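Local coordinates for TT1561 protein (Thermus thermophilus, PDB 1UF3) that is of unknown function but binds calcium ions and, as a member of the calcineurin-like metallophosphoesterase superfamily, is probably a phosphoesterase, at residues I39-K45 against V69-A75. Sequence-based numbering, arbitrary orientation.
Sequences IGNLMPK and VPGPQDA. With CA (calcium ion), chain I.
Asp-74 holds the backbone N-H groups of Leu-42 and Met-43. Its carboxylate takes Leu-42 N on OD2 and Met-43 N on OD1, each on a syn lone pair and each at 3.1 Å. The anti lone pair of OD2 receives Gly-71 N of its own turn, at 2.6 Å and nearly straight. OD1 is also bonded to Tyr-52 OH of helix 49-59. Four bonds thus fix the buried carboxylate.

Two side-chain amides add bonds, one in each direction. Asn-41 follows a cis peptide bond. With CG beside the backbone N (chi1 -55°), its amide reaches the Gly-71 to Asp-74 type I turn. OD1 accepts Gln-73 N at 2.7 Å, with the donor above the carbonyl plane. Gln-73 extends back, and its OE1 takes Lys-45 N in the carbonyl plane, at 3.2 Å.

Apolar contact is slight. Ile-39 and Val-69 lie side by side on neighbouring parallel strands, CD1 to CG2 3.8 Å, both against Leu-154.

Lys-45 O and Ala-75 O bind one calcium ion, at 2.4 and 2.3 Å. Ala-47 O and four waters complete the site.

In relatives these loops usually carry a metal-binding Asp and Asn; the sequence suggests that Asn-41 and Pro-72 stand there instead. Here Asn-41 OD1 accepts a backbone N-H, and backbone carbonyls hold the calcium. The polar network therefore joins the two loops that together present this calcium site.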
ATOM      1  N   ILE A  39       8.874  28.282  -2.915  1.00 21.72           N
ATOM      2  CA  ILE A  39       9.262  29.530  -3.555  1.00 22.10           C
ATOM      3  C   ILE A  39      10.380  30.203  -2.759  1.00 22.13           C
ATOM      4  O   ILE A  39      10.315  30.233  -1.539  1.00 21.78           O
ATOM      5  CB  ILE A  39       8.056  30.515  -3.610  1.00 21.68           C
ATOM      6  CG1 ILE A  39       6.828  29.846  -4.253  1.00 23.29           C
ATOM      7  CG2 ILE A  39       8.427  31.726  -4.431  1.00 21.68           C
ATOM      8  CD1 ILE A  39       6.991  29.567  -5.747  1.00 22.36           C
ATOM      9  N   GLY A  40      11.389  30.751  -3.442  1.00 23.69           N
ATOM     10  CA  GLY A  40      12.486  31.410  -2.737  1.00 25.52           C
ATOM     11  C   GLY A  40      12.025  32.664  -1.988  1.00 27.79           C
ATOM     12  O   GLY A  40      10.835  32.958  -1.968  1.00 28.21           O
ATOM     13  N   ASN A  41      12.935  33.410  -1.364  1.00 27.59           N
ATOM     14  CA  ASN A  41      14.370  33.121  -1.339  1.00 27.45           C
ATOM     15  C   ASN A  41      14.657  31.870  -0.533  1.00 24.37           C
ATOM     16  O   ASN A  41      14.243  31.757   0.615  1.00 26.08           O
ATOM     17  CB  ASN A  41      15.147  34.291  -0.691  1.00 28.19           C
ATOM     18  CG  ASN A  41      14.880  35.620  -1.364  1.00 28.65           C
ATOM     19  OD1 ASN A  41      15.185  35.812  -2.542  1.00 29.75           O
ATOM     20  ND2 ASN A  41      14.307  36.557  -0.611  1.00 29.25           N
ATOM     21  N   LEU A  42      15.363  30.915  -1.128  1.00 24.81           N
ATOM     22  CA  LEU A  42      15.702  29.715  -0.378  1.00 23.74           C
ATOM     23  C   LEU A  42      16.746  30.114   0.665  1.00 23.84           C
ATOM     24  O   LEU A  42      16.688  29.693   1.815  1.00 22.82           O
ATOM     25  CB  LEU A  42      16.323  28.649  -1.289  1.00 24.99           C
ATOM     26  CG  LEU A  42      15.440  27.820  -2.236  1.00 26.72           C
ATOM     27  CD1 LEU A  42      14.765  28.708  -3.269  1.00 21.79           C
ATOM     28  CD2 LEU A  42      16.331  26.777  -2.927  1.00 24.71           C
HETATM   29  N   MSE A  43      17.686  30.946   0.225  1.00 25.97           N
HETATM   30  CA  MSE A  43      18.824  31.415   1.029  1.00 27.60           C
HETATM   31  C   MSE A  43      18.981  32.928   0.931  1.00 27.62           C
HETATM   32  O   MSE A  43      18.547  33.540  -0.052  1.00 27.76           O
HETATM   33  CB  MSE A  43      20.126  30.830   0.458  1.00 31.46           C
HETATM   34  CG  MSE A  43      20.381  29.379   0.717  1.00 34.23           C
HETATM   35 SE   MSE A  43      20.876  29.178   2.526  1.00 44.89          SE
HETATM   36  CE  MSE A  43      20.047  27.448   2.839  1.00 38.47           C
ATOM     37  N   PRO A  44      19.631  33.550   1.933  1.00 27.31           N
ATOM     38  CA  PRO A  44      19.852  34.999   1.904  1.00 26.20           C
ATOM     39  C   PRO A  44      20.974  35.184   0.889  1.00 28.36           C
ATOM     40  O   PRO A  44      21.720  34.241   0.611  1.00 27.29           O
ATOM     41  CB  PRO A  44      20.355  35.312   3.314  1.00 27.99           C
ATOM     42  CG  PRO A  44      19.839  34.180   4.140  1.00 29.23           C
ATOM     43  CD  PRO A  44      20.017  32.988   3.234  1.00 26.02           C
ATOM     44  N   LYS A  45      21.111  36.387   0.345  1.00 29.68           N
ATOM     45  CA  LYS A  45      22.165  36.675  -0.627  1.00 30.94           C
ATOM     46  C   LYS A  45      23.546  36.183  -0.148  1.00 31.91           C
ATOM     47  O   LYS A  45      24.315  35.617  -0.932  1.00 30.80           O
ATOM     48  CB  LYS A  45      22.210  38.192  -0.897  1.00 32.10           C
ATOM     49  CG  LYS A  45      23.363  38.688  -1.751  1.00 31.20           C
ATOM     50  CD  LYS A  45      23.293  38.128  -3.160  1.00 33.02           C
ATOM     51  CE  LYS A  45      24.480  38.567  -4.005  1.00 32.02           C
ATOM     52  NZ  LYS A  45      24.533  40.051  -4.149  1.00 32.34           N
ATOM     53  N   VAL A  69      11.517  27.425  -7.110  1.00 19.43           N
ATOM     54  CA  VAL A  69      12.108  28.473  -7.932  1.00 19.18           C
ATOM     55  C   VAL A  69      12.889  29.358  -6.946  1.00 19.52           C
ATOM     56  O   VAL A  69      12.569  29.432  -5.751  1.00 18.77           O
ATOM     57  CB  VAL A  69      11.065  29.309  -8.708  1.00 20.71           C
ATOM     58  CG1 VAL A  69      10.249  28.404  -9.615  1.00 23.89           C
ATOM     59  CG2 VAL A  69      10.177  30.073  -7.753  1.00 17.72           C
ATOM     60  N   PRO A  70      13.941  30.014  -7.428  1.00 19.57           N
ATOM     61  CA  PRO A  70      14.741  30.868  -6.548  1.00 20.79           C
ATOM     62  C   PRO A  70      14.109  32.251  -6.357  1.00 22.33           C
ATOM     63  O   PRO A  70      13.201  32.646  -7.108  1.00 22.58           O
ATOM     64  CB  PRO A  70      16.070  30.931  -7.282  1.00 16.05           C
ATOM     65  CG  PRO A  70      15.615  31.009  -8.734  1.00 17.46           C
ATOM     66  CD  PRO A  70      14.472  30.011  -8.812  1.00 16.25           C
ATOM     67  N   GLY A  71      14.586  32.974  -5.344  1.00 24.03           N
ATOM     68  CA  GLY A  71      14.082  34.316  -5.084  1.00 24.19           C
ATOM     69  C   GLY A  71      15.070  35.375  -5.547  1.00 25.79           C
ATOM     70  O   GLY A  71      16.136  35.046  -6.086  1.00 26.99           O
ATOM     71  N   PRO A  72      14.752  36.667  -5.355  1.00 24.96           N
ATOM     72  CA  PRO A  72      15.662  37.736  -5.782  1.00 24.72           C
ATOM     73  C   PRO A  72      17.051  37.682  -5.118  1.00 22.77           C
ATOM     74  O   PRO A  72      18.018  38.151  -5.681  1.00 23.32           O
ATOM     75  CB  PRO A  72      14.891  39.020  -5.425  1.00 25.57           C
ATOM     76  CG  PRO A  72      13.423  38.554  -5.452  1.00 23.93           C
ATOM     77  CD  PRO A  72      13.505  37.216  -4.793  1.00 23.21           C
ATOM     78  N   GLN A  73      17.146  37.099  -3.935  1.00 24.98           N
ATOM     79  CA  GLN A  73      18.426  37.006  -3.237  1.00 27.67           C
ATOM     80  C   GLN A  73      19.281  35.724  -3.466  1.00 28.74           C
ATOM     81  O   GLN A  73      20.400  35.619  -2.951  1.00 25.90           O
ATOM     82  CB  GLN A  73      18.187  37.199  -1.739  1.00 28.71           C
ATOM     83  CG  GLN A  73      17.838  38.635  -1.350  1.00 31.11           C
ATOM     84  CD  GLN A  73      17.732  38.804   0.156  1.00 32.00           C
ATOM     85  OE1 GLN A  73      18.628  38.396   0.889  1.00 33.06           O
ATOM     86  NE2 GLN A  73      16.631  39.395   0.623  1.00 32.43           N
ATOM     87  N   ASP A  74      18.763  34.768  -4.236  1.00 28.56           N
ATOM     88  CA  ASP A  74      19.481  33.518  -4.503  1.00 28.51           C
ATOM     89  C   ASP A  74      20.523  33.706  -5.606  1.00 28.80           C
ATOM     90  O   ASP A  74      20.513  32.998  -6.622  1.00 28.51           O
ATOM     91  CB  ASP A  74      18.479  32.413  -4.895  1.00 25.96           C
ATOM     92  CG  ASP A  74      17.672  31.919  -3.720  1.00 26.39           C
ATOM     93  OD1 ASP A  74      18.275  31.433  -2.731  1.00 27.09           O
ATOM     94  OD2 ASP A  74      16.425  32.011  -3.769  1.00 26.89           O
ATOM     95  N   ALA A  75      21.437  34.654  -5.397  1.00 28.62           N
ATOM     96  CA  ALA A  75      22.467  34.956  -6.385  1.00 26.76           C
ATOM     97  C   ALA A  75      23.910  34.788  -5.866  1.00 26.65           C
ATOM     98  O   ALA A  75      24.170  34.833  -4.654  1.00 27.06           O
ATOM     99  CB  ALA A  75      22.246  36.387  -6.917  1.00 26.34           C
TER
HETATM  100 CA    CA I 901      24.851  33.955  -2.593  1.00 29.86          CA
HETATM  101  O   HOH W   1      13.949  39.552  -1.573  1.00 38.82           O
HETATM  102  O   HOH W   2      22.566  33.308  -1.868  1.00 22.15           O
HETATM  103  O   HOH W   3      24.671  31.764  -3.865  1.00 26.08           O
HETATM  104  O   HOH W   4      27.212  33.440  -3.126  1.00 24.32           O
HETATM  105  O   HOH W   5      26.936  35.827  -2.529  1.00 31.71           O